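Local coordinates for dihydrodipicolinate synthase family protein (Sinorhizobium meliloti, PDB 4DNH) that is of unknown function but adopts a TIM-barrel fold and may be related to the dihydrodipicolinate synthases, at residues 97-100 with 101-105; 371-374 with 375-379. One frame throughout, in Å; residues are numbered along the deposited sequence.

Contact 1 of 2, residues 97-100 with 101-105; sequences RELI and RRSLA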
loop_
_atom_site.group_PDB
_atom_site.type_symbol
_atom_site.label_atom_id
_atom_site.label_comp_id
_atom_site.label_asym_id
_atom_site.label_seq_id
_atom_site.Cartn_x
_atom_site.Cartn_y
_atom_site.Cartn_z
ATOM N N ARG A 97 -9.382 13.273 -0.990
ATOM C CA ARG A 97 -8.922 14.654 -1.103
ATOM C C ARG A 97 -8.686 15.260 0.295
ATOM O O ARG A 97 -7.665 15.904 0.543
ATOM C CB ARG A 97 -9.957 15.465 -1.882
ATOM C CG ARG A 97 -9.532 16.881 -2.222
ATOM C CD ARG A 97 -10.724 17.753 -2.578
ATOM N NE ARG A 97 -10.287 19.098 -2.950
ATOM C CZ ARG A 97 -10.561 19.700 -4.107
ATOM N NH1 ARG A 97 -11.307 19.094 -5.030
ATOM N NH2 ARG A 97 -10.094 20.922 -4.337
ATOM N N GLU A 98 -9.604 15.015 1.223
ATOM C CA GLU A 98 -9.454 15.551 2.569
ATOM C C GLU A 98 -8.262 14.915 3.279
ATOM O O GLU A 98 -7.508 15.598 3.958
ATOM C CB GLU A 98 -10.754 15.403 3.356
ATOM C CG GLU A 98 -10.736 15.922 4.784
ATOM C CD GLU A 98 -10.631 17.438 4.907
ATOM O OE1 GLU A 98 -10.289 18.133 3.914
ATOM O OE2 GLU A 98 -10.888 17.939 6.030
ATOM N N LEU A 99 -8.056 13.619 3.074
ATOM C CA LEU A 99 -6.945 12.922 3.724
ATOM C C LEU A 99 -5.620 13.442 3.179
ATOM O O LEU A 99 -4.678 13.710 3.928
ATOM C CB LEU A 99 -7.077 11.425 3.520
ATOM C CG LEU A 99 -6.004 10.486 4.055
ATOM C CD1 LEU A 99 -5.659 10.769 5.512
ATOM C CD2 LEU A 99 -6.499 9.055 3.879
ATOM N N ILE A 100 -5.578 13.626 1.870
ATOM C CA ILE A 100 -4.438 14.227 1.214
ATOM C C ILE A 100 -4.142 15.624 1.780
ATOM O O ILE A 100 -3.020 15.910 2.153
ATOM C CB ILE A 100 -4.614 14.223 -0.321
ATOM C CG1 ILE A 100 -4.524 12.775 -0.838
ATOM C CG2 ILE A 100 -3.580 15.130 -0.982
ATOM C CD1 ILE A 100 -4.796 12.591 -2.319
ATOM N N ARG A 101 -5.166 16.463 1.877
ATOM C CA ARG A 101 -5.043 17.811 2.446
ATOM C C ARG A 101 -4.491 17.823 3.887
ATOM O O ARG A 101 -3.523 18.528 4.170
ATOM C CB ARG A 101 -6.390 18.532 2.363
ATOM C CG ARG A 101 -6.379 19.972 2.840
ATOM C CD ARG A 101 -7.784 20.420 3.205
ATOM N NE ARG A 101 -7.726 21.339 4.338
ATOM C CZ ARG A 101 -8.183 21.091 5.565
ATOM N NH1 ARG A 101 -8.789 19.948 5.856
ATOM N NH2 ARG A 101 -8.051 22.015 6.503
ATOM N N ARG A 102 -5.092 17.044 4.786
ATOM C CA ARG A 102 -4.590 16.933 6.169
ATOM C C ARG A 102 -3.151 16.407 6.238
ATOM O O ARG A 102 -2.316 16.991 6.928
ATOM C CB ARG A 102 -5.467 16.021 7.014
ATOM C CG ARG A 102 -6.944 16.224 6.819
ATOM C CD ARG A 102 -7.504 17.138 7.861
ATOM N NE ARG A 102 -8.951 16.985 7.956
ATOM C CZ ARG A 102 -9.622 16.991 9.102
ATOM N NH1 ARG A 102 -8.970 17.110 10.261
ATOM N NH2 ARG A 102 -10.943 16.863 9.085
ATOM N N SER A 103 -2.864 15.309 5.530
ATOM C CA SER A 103 -1.519 14.716 5.540
ATOM C C SER A 103 -0.409 15.645 5.026
ATOM O O SER A 103 0.658 15.730 5.641
ATOM C CB SER A 103 -1.495 13.396 4.782
ATOM O OG SER A 103 -2.027 12.372 5.592
ATOM N N LEU A 104 -0.665 16.343 3.920
ATOM C CA LEU A 104 0.271 17.352 3.426
ATOM C C LEU A 104 0.549 18.390 4.498
ATOM O O LEU A 104 1.709 18.736 4.743
ATOM C CB LEU A 104 -0.209 17.983 2.106
ATOM C CG LEU A 104 -0.134 16.992 0.920
ATOM C CD1 LEU A 104 -0.860 17.507 -0.309
ATOM C CD2 LEU A 104 1.306 16.621 0.568
ATOM N N ALA A 105 -0.509 18.842 5.177
ATOM C CA ALA A 105 -0.364 19.834 6.244
ATOM C C ALA A 105 0.444 19.272 7.402
ATOM O O ALA A 105 1.257 19.984 7.967
ATOM C CB ALA A 105 -1.714 20.344 6.718
#
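Glu-98 holds two arginines at once, Arg-101 one turn on and Arg-102 just beyond it, in a salt-bridge network on helix 93-108. The side chains of Glu-98 and Arg-101 run alongside each other with their planes 18° apart; Arg-101 NH1 lies 2.9 Å from Glu-98 OE2 in a salt bridge and gives a weak hydrogen bond to Glu-98 OE1. Arg-102 comes differently: its NE donates to Glu-98 OE2 over 2.9 Å from above the carboxylate, whose plane stands 79° from that of the guanidinium, and NH2 adds a weak bond to the same oxygen. The bend at chi2 of Glu-98 (69°) turns the carboxylate along the helix to meet both. Trp-61, on helix 61-73, gives Arg-102 a cation-pi partner. Putting an alanine in place of Arg-102 would probably leave Glu-98 with Arg-101 alone and Trp-61 without its cation. On the face toward the barrel, Ile-100 CG2 packs on Leu-104 CD1 at 3.7 Å, both side chains touching Cys-117 of strand 115-119. Ser-103 OG is hydrogen-bonded to Glu-80. The helix is thus amphipathic, largely apolar against the barrel apart from Ser-103, with one carboxylate shared between two cations, which would be expected to favour its ionised form.

Contact 2 of 2, residues 371-374 with 375-379; sequences PELA and TARMR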
loop_
_atom_site.group_PDB
_atom_site.type_symbol
_atom_site.label_atom_id
_atom_site.label_comp_id
_atom_site.label_asym_id
_atom_site.label_seq_id
_atom_site.Cartn_x
_atom_site.Cartn_y
_atom_site.Cartn_z
ATOM N N PRO A 371 3.777 -7.832 22.682
ATOM C CA PRO A 371 3.191 -9.178 22.715
ATOM C C PRO A 371 2.085 -9.371 23.745
ATOM O O PRO A 371 1.068 -9.977 23.423
ATOM C CB PRO A 371 4.393 -10.074 23.027
ATOM C CG PRO A 371 5.545 -9.340 22.450
ATOM C CD PRO A 371 5.251 -7.888 22.700
ATOM N N GLU A 372 2.266 -8.857 24.954
ATOM C CA GLU A 372 1.220 -8.941 25.982
ATOM C C GLU A 372 -0.085 -8.226 25.592
ATOM O O GLU A 372 -1.172 -8.783 25.747
ATOM C CB GLU A 372 1.748 -8.460 27.331
ATOM C CG GLU A 372 2.550 -9.536 28.054
ATOM C CD GLU A 372 3.376 -9.007 29.211
ATOM O OE1 GLU A 372 3.103 -7.884 29.695
ATOM O OE2 GLU A 372 4.305 -9.725 29.640
ATOM N N LEU A 373 0.032 -7.007 25.066
ATOM C CA LEU A 373 -1.115 -6.273 24.544
ATOM C C LEU A 373 -1.738 -6.990 23.331
ATOM O O LEU A 373 -2.966 -7.171 23.276
ATOM C CB LEU A 373 -0.720 -4.836 24.184
ATOM C CG LEU A 373 -1.806 -3.909 23.606
ATOM C CD1 LEU A 373 -2.907 -3.580 24.622
ATOM C CD2 LEU A 373 -1.176 -2.643 23.042
ATOM N N ALA A 374 -0.900 -7.411 22.384
ATOM C CA ALA A 374 -1.381 -8.154 21.222
ATOM C C ALA A 374 -2.193 -9.371 21.660
ATOM O O ALA A 374 -3.279 -9.628 21.117
ATOM C CB ALA A 374 -0.232 -8.577 20.334
ATOM N N THR A 375 -1.674 -10.093 22.658
ATOM C CA THR A 375 -2.332 -11.288 23.179
ATOM C C THR A 375 -3.666 -10.970 23.829
ATOM O O THR A 375 -4.626 -11.717 23.643
ATOM C CB THR A 375 -1.413 -12.060 24.150
ATOM O OG1 THR A 375 -0.266 -12.497 23.428
ATOM C CG2 THR A 375 -2.097 -13.294 24.756
ATOM N N ALA A 376 -3.730 -9.869 24.578
ATOM C CA ALA A 376 -4.973 -9.469 25.249
ATOM C C ALA A 376 -6.033 -9.106 24.219
ATOM O O ALA A 376 -7.190 -9.507 24.330
ATOM C CB ALA A 376 -4.733 -8.303 26.208
ATOM N N ARG A 377 -5.622 -8.342 23.218
ATOM C CA ARG A 377 -6.504 -7.968 22.128
ATOM C C ARG A 377 -7.008 -9.156 21.316
ATOM O O ARG A 377 -8.205 -9.217 21.012
ATOM C CB ARG A 377 -5.851 -6.910 21.247
ATOM C CG ARG A 377 -6.246 -5.535 21.714
ATOM C CD ARG A 377 -5.193 -4.485 21.493
ATOM N NE ARG A 377 -5.618 -3.253 22.163
ATOM C CZ ARG A 377 -5.799 -2.089 21.558
ATOM N NH1 ARG A 377 -5.568 -1.963 20.252
ATOM N NH2 ARG A 377 -6.192 -1.045 22.265
HETATM N N MSE A 378 -6.122 -10.106 21.009
HETATM C CA MSE A 378 -6.540 -11.370 20.400
HETATM C C MSE A 378 -7.545 -12.091 21.267
HETATM O O MSE A 378 -8.501 -12.672 20.748
HETATM C CB MSE A 378 -5.351 -12.280 20.095
HETATM C CG MSE A 378 -5.778 -13.510 19.288
HETATM SE SE MSE A 378 -6.001 -13.170 17.348
HETATM C CE MSE A 378 -7.787 -13.959 17.135
ATOM N N ARG A 379 -7.349 -12.066 22.583
ATOM C CA ARG A 379 -8.286 -12.712 23.506
ATOM C C ARG A 379 -9.669 -12.070 23.432
ATOM O O ARG A 379 -10.673 -12.779 23.461
ATOM C CB ARG A 379 -7.767 -12.686 24.943
ATOM C CG ARG A 379 -7.179 -13.992 25.447
ATOM C CD ARG A 379 -5.811 -13.733 26.076
ATOM N NE ARG A 379 -5.533 -14.541 27.259
ATOM C CZ ARG A 379 -4.974 -15.750 27.249
ATOM N NH1 ARG A 379 -4.637 -16.330 26.112
ATOM N NH2 ARG A 379 -4.765 -16.394 28.392
#
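Thr-375 grips the carbonyl of Pro-371 twice, and this is the close-packed side of the first turns of helix 371-384. Its backbone N donates to Pro-371 O over 2.8 Å, the usual helical bond, while OG1 donates to the same oxygen over 2.9 Å. The two donors reach that oxygen from opposite faces of the carbonyl plane. With OG1 set beside its own backbone N (chi1 -63°), the hydroxyl is swung back over the preceding turn, and the buried polar atom is satisfied within the helix while the side chain meets Ile-5 of strand 4-9 and Phe-359 of helix 352-364. Selenomethionine Met-378, one turn later, faces the same neighbours; its N bonds to Ala-374 O at 2.9 Å.

On another side of the helix, Leu-373 and Arg-377 run alongside each other. Leu-373 CD1 lies 3.7 Å from Arg-377 NE, so the leucine touches the arginine's chain and approaches its guanidinium obliquely, a van der Waals contact without a polar bond. The charged end travels on to a salt bridge with Asp-338 and to the carbonyls of Gln-337 and Tyr-332, so it is held from outside the helix. Looser still is the solvent side: Glu-372 and Ala-376 are exposed, and their link is the backbone bond from Ala-376 N to Glu-372 O, 3.0 Å long. The chemistry divides the helix accordingly: the threonine hydroxyl spends its proton on the helix's own backbone and can sit among apolar neighbours, whereas the arginine takes its charge across to partners elsewhere in the chain.

In the fold
Coming from the N terminus, the chain makes the two-stranded antiparallel sheet of strands 4-9 and 12-17, then enters the eight-stranded parallel barrel. Contact 1 falls early in that barrel, on helix 93-108, which forms the crossover between strands 77-80 and 115-119 and packs between helices 61-73 and 132-148. Contact 2 comes after the last barrel strand, 273-276, and the helices that follow it, on helix 371-384 near the C terminus, where it brings the chain's end back against strand 4-9. Each contact is local to one helix and closes no long loop; they lie in series, neither nesting nor crossing. The centres of contact 1 and contact 2 are about 32 Å apart.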